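Local coordinates for lysosome-associated membrane glycoprotein 1 (Mus musculus, PDB 5GV0) that is a glycoprotein of the lysosomal membrane whose luminal domains, including the membrane-proximal one described here, probably take part in its assembly, at residues Thr15-Ser20 against Val142-Val147; Ile27-Lys32 against Leu93-Val98. All blocks are in the same frame, centred on the assembly; numbering follows the deposited sequence.

Interaction 1: residues Thr15-Ser20 against Val142-Val147; sequences TCLLAS and VQAFKV
L17 packs against V142 and A144 where two antiparallel strands run side by side, their axes 4.8 Å apart, a compact example of how one face of a two-strand ladder can be buried while the other reaches toward the surface. The leucine stands with CG anti to its backbone N (chi1 -174°), which swings CD1 back across the ladder to lie 3.8 Å from CB of A144. V142 answers with its CG2 branch, which lies 4.0 Å from both L17 CD1 and A19 CB. Beneath these apolar contacts, L18 and Q143 form a hydrogen-bonded pair: L18 N gives to Q143 O at 3.0 Å, and Q143 N returns the bond to L18 O. The ladder ends with F145 N on C16 O at 2.8 Å. There F145 takes a positive phi (80°), and the chain leaves the strand.

On the other face L18 is partly exposed, and V147, beyond the strand's end, folds over it; the contact opens to solvent toward K146. V147 has swung round to face T15 and L18; its CG1 meets L18 CD1 at 3.8 Å, while V147 CB sits 3.6 Å from T15 O. The Q143 amide steadies this turn, since NE2 reaches K146 O at 2.8 Å in its own amide plane and OE1 takes the backbone N of G153, so both ends are used and its rotation is fixed.

At its other edge, strand 14-30 pairs with strand 5-11, where C16 and L17 both face V9 in a classic beta bulge. C16 is disulfide-linked to C53, and L17, V142 and A144 press on F73 of strand 67-76, joining this sheet to the second one.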
ATOM      1  N   THR A  15       0.345  10.754 -15.215  1.00 15.38           N
ATOM      2  CA  THR A  15       0.493  10.263 -13.850  1.00 13.83           C
ATOM      3  C   THR A  15      -0.850   9.872 -13.243  1.00 14.01           C
ATOM      4  O   THR A  15      -1.802  10.649 -13.273  1.00 16.76           O
ATOM      5  CB  THR A  15       1.168  11.318 -12.972  1.00 14.56           C
ATOM      6  OG1 THR A  15       2.471  11.594 -13.492  1.00 18.03           O
ATOM      7  CG2 THR A  15       1.314  10.827 -11.546  1.00 14.82           C
ATOM      8  N   CYS A  16      -0.931   8.655 -12.707  1.00 10.96           N
ATOM      9  CA  CYS A  16      -2.161   8.193 -12.078  1.00 11.08           C
ATOM     10  C   CYS A  16      -1.958   7.829 -10.611  1.00 11.16           C
ATOM     11  O   CYS A  16      -2.914   7.492  -9.925  1.00 11.04           O
ATOM     12  CB  CYS A  16      -2.737   6.989 -12.828  1.00 14.55           C
ATOM     13  SG  CYS A  16      -1.790   5.461 -12.646  1.00 12.99           S
ATOM     14  N   LEU A  17      -0.721   7.879 -10.128  1.00 10.91           N
ATOM     15  CA  LEU A  17      -0.470   7.673  -8.708  1.00  9.59           C
ATOM     16  C   LEU A  17       0.755   8.453  -8.289  1.00 10.78           C
ATOM     17  O   LEU A  17       1.796   8.371  -8.944  1.00 11.48           O
ATOM     18  CB  LEU A  17      -0.268   6.189  -8.380  1.00 11.83           C
ATOM     19  CG  LEU A  17      -0.134   5.819  -6.897  1.00 12.03           C
ATOM     20  CD1 LEU A  17      -1.476   5.838  -6.169  1.00 16.10           C
ATOM     21  CD2 LEU A  17       0.513   4.452  -6.774  1.00 20.20           C
ATOM     22  N   LEU A  18       0.607   9.232  -7.225  1.00 10.95           N
ATOM     23  CA  LEU A  18       1.732   9.838  -6.532  1.00 10.06           C
ATOM     24  C   LEU A  18       1.676   9.370  -5.103  1.00  9.13           C
ATOM     25  O   LEU A  18       0.598   9.338  -4.504  1.00 10.43           O
ATOM     26  CB  LEU A  18       1.670  11.360  -6.576  1.00 11.28           C
ATOM     27  CG  LEU A  18       1.863  12.043  -7.922  1.00 12.62           C
ATOM     28  CD1 LEU A  18       1.651  13.526  -7.746  1.00 16.84           C
ATOM     29  CD2 LEU A  18       3.255  11.764  -8.455  1.00 14.70           C
ATOM     30  N   ALA A  19       2.820   9.002  -4.548  1.00  9.46           N
ATOM     31  CA  ALA A  19       2.843   8.603  -3.151  1.00  9.41           C
ATOM     32  C   ALA A  19       4.173   8.923  -2.509  1.00 12.07           C
ATOM     33  O   ALA A  19       5.238   8.787  -3.122  1.00 13.41           O
ATOM     34  CB  ALA A  19       2.539   7.129  -3.010  1.00 12.39           C
ATOM     35  N   SER A  20       4.090   9.367  -1.265  1.00 10.81           N
ATOM     36  CA  SER A  20       5.241   9.519  -0.394  1.00 11.00           C
ATOM     37  C   SER A  20       4.856   8.837   0.899  1.00 11.36           C
ATOM     38  O   SER A  20       3.999   9.333   1.639  1.00 13.16           O
ATOM     39  CB  SER A  20       5.587  10.990  -0.173  1.00 14.09           C
ATOM     40  OG  SER A  20       6.686  11.108   0.709  1.00 19.25           O
ATOM     41  N   VAL A 142      -0.784  10.343  -0.406  1.00  9.14           N
ATOM     42  CA  VAL A 142      -1.058   9.520  -1.575  1.00  8.96           C
ATOM     43  C   VAL A 142      -2.227  10.078  -2.380  1.00 10.29           C
ATOM     44  O   VAL A 142      -3.170  10.664  -1.835  1.00 10.82           O
ATOM     45  CB  VAL A 142      -1.317   8.038  -1.169  1.00  9.83           C
ATOM     46  CG1 VAL A 142      -2.585   7.906  -0.335  1.00 11.02           C
ATOM     47  CG2 VAL A 142      -1.379   7.139  -2.398  1.00 12.58           C
ATOM     48  N   GLN A 143      -2.143   9.921  -3.693  1.00  9.40           N
ATOM     49  CA  GLN A 143      -3.194  10.383  -4.586  1.00  9.27           C
ATOM     50  C   GLN A 143      -3.293   9.463  -5.797  1.00 10.29           C
ATOM     51  O   GLN A 143      -2.280   9.190  -6.455  1.00 11.14           O
ATOM     52  CB  GLN A 143      -2.918  11.820  -5.012  1.00  8.59           C
ATOM     53  CG  GLN A 143      -4.014  12.440  -5.875  1.00 12.28           C
ATOM     54  CD  GLN A 143      -3.789  13.923  -6.066  1.00  9.25           C
ATOM     55  OE1 GLN A 143      -3.172  14.576  -5.223  1.00 11.27           O
ATOM     56  NE2 GLN A 143      -4.276  14.469  -7.183  1.00 12.20           N
ATOM     57  N   ALA A 144      -4.500   8.980  -6.079  1.00  9.16           N
ATOM     58  CA  ALA A 144      -4.731   8.048  -7.171  1.00 10.12           C
ATOM     59  C   ALA A 144      -5.759   8.590  -8.161  1.00 11.04           C
ATOM     60  O   ALA A 144      -6.664   9.348  -7.782  1.00 12.43           O
ATOM     61  CB  ALA A 144      -5.186   6.691  -6.622  1.00 11.91           C
ATOM     62  N   PHE A 145      -5.569   8.189  -9.418  1.00 10.98           N
ATOM     63  CA  PHE A 145      -6.436   8.457 -10.567  1.00 11.95           C
ATOM     64  C   PHE A 145      -6.179   9.862 -11.105  1.00 13.72           C
ATOM     65  O   PHE A 145      -5.283  10.038 -11.923  1.00 20.86           O
ATOM     66  CB  PHE A 145      -7.913   8.201 -10.219  1.00 12.25           C
ATOM     67  CG  PHE A 145      -8.201   6.744  -9.939  1.00 10.81           C
ATOM     68  CD1 PHE A 145      -8.459   5.869 -10.983  1.00 10.56           C
ATOM     69  CD2 PHE A 145      -8.149   6.242  -8.646  1.00 11.09           C
ATOM     70  CE1 PHE A 145      -8.683   4.524 -10.745  1.00 12.13           C
ATOM     71  CE2 PHE A 145      -8.369   4.893  -8.399  1.00 13.30           C
ATOM     72  CZ  PHE A 145      -8.637   4.033  -9.454  1.00 12.92           C
ATOM     73  N   LYS A 146      -6.924  10.857 -10.652  1.00 13.69           N
ATOM     74  CA  LYS A 146      -6.732  12.212 -11.159  1.00 15.07           C
ATOM     75  C   LYS A 146      -5.522  12.886 -10.509  1.00 14.31           C
ATOM     76  O   LYS A 146      -5.461  13.032  -9.289  1.00 14.91           O
ATOM     77  CB  LYS A 146      -7.987  13.044 -10.926  1.00 17.99           C
ATOM     78  CG  LYS A 146      -7.947  14.438 -11.529  1.00 24.48           C
ATOM     79  CD  LYS A 146      -9.344  15.041 -11.519  1.00 25.27           C
ATOM     80  CE  LYS A 146      -9.348  16.449 -12.087  1.00 36.91           C
ATOM     81  NZ  LYS A 146      -8.504  17.370 -11.276  1.00 36.84           N
ATOM     82  N   VAL A 147      -4.549  13.270 -11.334  1.00 14.45           N
ATOM     83  CA  VAL A 147      -3.416  14.067 -10.887  1.00 13.17           C
ATOM     84  C   VAL A 147      -3.233  15.259 -11.831  1.00 16.56           C
ATOM     85  O   VAL A 147      -3.150  15.090 -13.050  1.00 19.32           O
ATOM     86  CB  VAL A 147      -2.114  13.242 -10.831  1.00 13.34           C
ATOM     87  CG1 VAL A 147      -0.933  14.133 -10.457  1.00 14.01           C
ATOM     88  CG2 VAL A 147      -2.260  12.092  -9.838  1.00 15.25           C
TER

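Interaction 2: residues Ile27-Lys32 against Leu93-Val98; sequences ITYLKK and LPDALV
L93 covers one face of the Y29 ring at the start of a tight turn, the first of several points at which a loop is fastened to a departing strand by a different kind of contact. Its CD1 stands over the middle of the ring in a CH-pi contact, 3.4 Å from the centroid and only 7° off the normal, and the same methyl also reaches toward I27. The carbonyl of L93 then closes a type I turn by accepting A96 N, carrying the chain over P94.

D95 uses both its side chain and its backbone. With CG between the backbone N and the carbonyl carbon (chi1 71°), its carboxylate comes to the edge of the tyrosine, and OD1 accepts a hydrogen bond from Y29 OH through its syn lone pair at 2.7 Å; carboxylate and ring planes lie 63° apart. Its carbonyl O receives K32 N at 2.9 Å.

A96 places CB 3.6 Å from Y29 CD2, approaching the ring obliquely. Its O is held by the K32 ammonium, NZ lying 2.7 Å away, after a lysine chain that stays extended until it bends at chi4. L97 N gives a nearly straight bond to L30 O, 2.9 Å away. At V98 the backbone N donates to a water that in turn donates to L30 O, so that carbonyl accepts two bonds.

The tyrosine hydroxyl both donates a hydrogen bond to D95 and accepts one from R39 NE, while R39 NH1 makes a salt bridge with D95 OD2. Such a closed set probably keeps the carboxylate ionised and fixes the ring's hydroxyl in direction, whereas K32 directs its ammonium to the backbone carbonyl of A96, adding a charge-assisted hydrogen bond to the loop.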
ATOM      1  N   ILE A  27       3.629  -9.574   9.916  1.00 13.16           N
ATOM      2  CA  ILE A  27       3.152 -10.911   9.584  1.00 11.65           C
ATOM      3  C   ILE A  27       3.379 -11.905  10.719  1.00 13.03           C
ATOM      4  O   ILE A  27       4.472 -12.003  11.294  1.00 13.70           O
ATOM      5  CB  ILE A  27       3.806 -11.435   8.279  1.00 12.65           C
ATOM      6  CG1 ILE A  27       3.221 -12.798   7.915  1.00 19.40           C
ATOM      7  CG2 ILE A  27       5.331 -11.479   8.386  1.00 15.51           C
ATOM      8  CD1 ILE A  27       3.348 -13.135   6.455  1.00 32.39           C
ATOM      9  N   THR A  28       2.311 -12.619  11.057  1.00 12.41           N
ATOM     10  CA  THR A  28       2.367 -13.687  12.040  1.00 14.73           C
ATOM     11  C   THR A  28       2.302 -15.013  11.299  1.00 16.87           C
ATOM     12  O   THR A  28       1.419 -15.211  10.470  1.00 17.93           O
ATOM     13  CB  THR A  28       1.218 -13.571  13.044  1.00 15.38           C
ATOM     14  OG1 THR A  28       1.310 -12.313  13.726  1.00 18.07           O
ATOM     15  CG2 THR A  28       1.269 -14.697  14.059  1.00 17.49           C
ATOM     16  N   TYR A  29       3.241 -15.914  11.574  1.00 15.04           N
ATOM     17  CA  TYR A  29       3.269 -17.184  10.860  1.00 13.63           C
ATOM     18  C   TYR A  29       3.879 -18.318  11.674  1.00 16.25           C
ATOM     19  O   TYR A  29       4.520 -18.097  12.696  1.00 17.19           O
ATOM     20  CB  TYR A  29       4.023 -17.026   9.535  1.00 15.42           C
ATOM     21  CG  TYR A  29       5.510 -16.757   9.650  1.00 18.31           C
ATOM     22  CD1 TYR A  29       5.994 -15.470   9.866  1.00 15.40           C
ATOM     23  CD2 TYR A  29       6.433 -17.786   9.502  1.00 20.67           C
ATOM     24  CE1 TYR A  29       7.352 -15.222   9.946  1.00 15.44           C
ATOM     25  CE2 TYR A  29       7.793 -17.546   9.582  1.00 17.62           C
ATOM     26  CZ  TYR A  29       8.246 -16.263   9.803  1.00 17.55           C
ATOM     27  OH  TYR A  29       9.594 -16.010   9.881  1.00 18.61           O
ATOM     28  N   LEU A  30       3.646 -19.539  11.200  1.00 20.66           N
ATOM     29  CA  LEU A  30       4.180 -20.746  11.817  1.00 21.05           C
ATOM     30  C   LEU A  30       5.547 -21.089  11.254  1.00 24.47           C
ATOM     31  O   LEU A  30       5.701 -21.240  10.043  1.00 21.82           O
ATOM     32  CB  LEU A  30       3.224 -21.920  11.593  1.00 24.17           C
ATOM     33  CG  LEU A  30       1.947 -21.959  12.428  1.00 31.37           C
ATOM     34  CD1 LEU A  30       1.029 -23.076  11.953  1.00 44.32           C
ATOM     35  CD2 LEU A  30       2.295 -22.140  13.893  1.00 36.96           C
ATOM     36  N   LYS A  31       6.533 -21.216  12.135  1.00 25.27           N
ATOM     37  CA  LYS A  31       7.878 -21.614  11.730  1.00 24.79           C
ATOM     38  C   LYS A  31       7.957 -23.127  11.537  1.00 32.50           C
ATOM     39  O   LYS A  31       7.018 -23.852  11.869  1.00 32.33           O
ATOM     40  CB  LYS A  31       8.910 -21.157  12.762  1.00 28.18           C
ATOM     41  CG  LYS A  31       8.917 -19.656  13.006  1.00 25.07           C
ATOM     42  CD  LYS A  31      10.151 -19.220  13.779  1.00 27.05           C
ATOM     43  CE  LYS A  31      10.217 -19.874  15.147  1.00 43.47           C
ATOM     44  NZ  LYS A  31      11.508 -19.572  15.828  1.00 35.85           N
ATOM     45  N   LYS A  32       9.078 -23.597  10.996  1.00 35.63           N
ATOM     46  CA  LYS A  32       9.284 -25.027  10.777  1.00 37.87           C
ATOM     47  C   LYS A  32       9.229 -25.810  12.082  1.00 39.69           C
ATOM     48  O   LYS A  32       8.767 -26.950  12.108  1.00 44.36           O
ATOM     49  CB  LYS A  32      10.625 -25.286  10.092  1.00 30.21           C
ATOM     50  CG  LYS A  32      10.743 -24.706   8.699  1.00 33.86           C
ATOM     51  CD  LYS A  32      11.992 -25.230   8.011  1.00 43.61           C
ATOM     52  CE  LYS A  32      12.267 -24.477   6.728  1.00 41.47           C
ATOM     53  NZ  LYS A  32      11.014 -24.193   5.975  1.00 39.71           N
ATOM     54  N   LEU A  93       9.380 -17.071   3.048  1.00 19.25           N
ATOM     55  CA  LEU A  93       9.993 -17.028   4.370  1.00 19.25           C
ATOM     56  C   LEU A  93      10.720 -18.342   4.617  1.00 19.13           C
ATOM     57  O   LEU A  93      10.078 -19.358   4.887  1.00 21.99           O
ATOM     58  CB  LEU A  93       8.947 -16.792   5.459  1.00 21.92           C
ATOM     59  CG  LEU A  93       8.192 -15.460   5.481  1.00 21.44           C
ATOM     60  CD1 LEU A  93       7.013 -15.542   6.438  1.00 20.61           C
ATOM     61  CD2 LEU A  93       9.118 -14.332   5.882  1.00 23.95           C
ATOM     62  N   PRO A  94      12.058 -18.324   4.526  1.00 25.25           N
ATOM     63  CA  PRO A  94      12.869 -19.543   4.613  1.00 23.84           C
ATOM     64  C   PRO A  94      12.616 -20.376   5.872  1.00 23.48           C
ATOM     65  O   PRO A  94      12.686 -21.599   5.783  1.00 24.78           O
ATOM     66  CB  PRO A  94      14.302 -19.003   4.597  1.00 22.74           C
ATOM     67  CG  PRO A  94      14.205 -17.716   3.869  1.00 31.84           C
ATOM     68  CD  PRO A  94      12.890 -17.131   4.299  1.00 20.42           C
ATOM     69  N   ASP A  95      12.302 -19.746   7.001  1.00 22.84           N
ATOM     70  CA  ASP A  95      12.132 -20.489   8.249  1.00 22.54           C
ATOM     71  C   ASP A  95      10.676 -20.847   8.541  1.00 21.46           C
ATOM     72  O   ASP A  95      10.361 -21.339   9.623  1.00 25.98           O
ATOM     73  CB  ASP A  95      12.724 -19.703   9.428  1.00 23.93           C
ATOM     74  CG  ASP A  95      11.915 -18.466   9.791  1.00 29.65           C
ATOM     75  OD1 ASP A  95      11.130 -17.975   8.947  1.00 24.54           O
ATOM     76  OD2 ASP A  95      12.084 -17.975  10.930  1.00 24.93           O
ATOM     77  N   ALA A  96       9.789 -20.606   7.578  1.00 21.20           N
ATOM     78  CA  ALA A  96       8.374 -20.918   7.767  1.00 20.61           C
ATOM     79  C   ALA A  96       8.051 -22.371   7.432  1.00 26.45           C
ATOM     80  O   ALA A  96       8.721 -22.993   6.609  1.00 28.88           O
ATOM     81  CB  ALA A  96       7.509 -19.989   6.922  1.00 21.81           C
ATOM     82  N   LEU A  97       7.011 -22.898   8.072  1.00 24.61           N
ATOM     83  CA  LEU A  97       6.494 -24.224   7.747  1.00 25.45           C
ATOM     84  C   LEU A  97       6.073 -24.283   6.284  1.00 30.55           C
ATOM     85  O   LEU A  97       6.369 -25.245   5.575  1.00 29.55           O
ATOM     86  CB  LEU A  97       5.311 -24.578   8.648  1.00 25.49           C
ATOM     87  CG  LEU A  97       4.821 -26.021   8.547  1.00 37.61           C
ATOM     88  CD1 LEU A  97       5.895 -26.978   9.047  1.00 31.97           C
ATOM     89  CD2 LEU A  97       3.525 -26.208   9.319  1.00 39.38           C
ATOM     90  N   VAL A  98       5.367 -23.247   5.845  1.00 25.37           N
ATOM     91  CA  VAL A  98       5.041 -23.073   4.440  1.00 22.92           C
ATOM     92  C   VAL A  98       5.824 -21.870   3.926  1.00 26.45           C
ATOM     93  O   VAL A  98       5.381 -20.731   4.069  1.00 23.97           O
ATOM     94  CB  VAL A  98       3.532 -22.866   4.212  1.00 26.52           C
ATOM     95  CG1 VAL A  98       3.227 -22.772   2.725  1.00 31.84           C
ATOM     96  CG2 VAL A  98       2.740 -23.997   4.855  1.00 35.93           C
TER
HETATM   97  O   HOH W   1       4.156 -21.368   7.727  1.00 25.12           O

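Strand 14-30 is the common thread: its beginning serves interaction 1 and its end interaction 2, so one long strand spans two contacts whose centres lie 35 Å apart, on opposite sides of the chain's centre. Their nearest atoms remain about 21 Å from each other. Along the sequence interaction 2 is nested within the loop that interaction 1 closes. Interaction 1 brings the late strand 140-144 back beside the early one within the same sheet, whereas interaction 2 joins that sheet's strand to the loop between strands 81-92 and 100-105 of the second sheet. Interaction 1 thus knits the first sheet together, while interaction 2 ties it, far away, to the second.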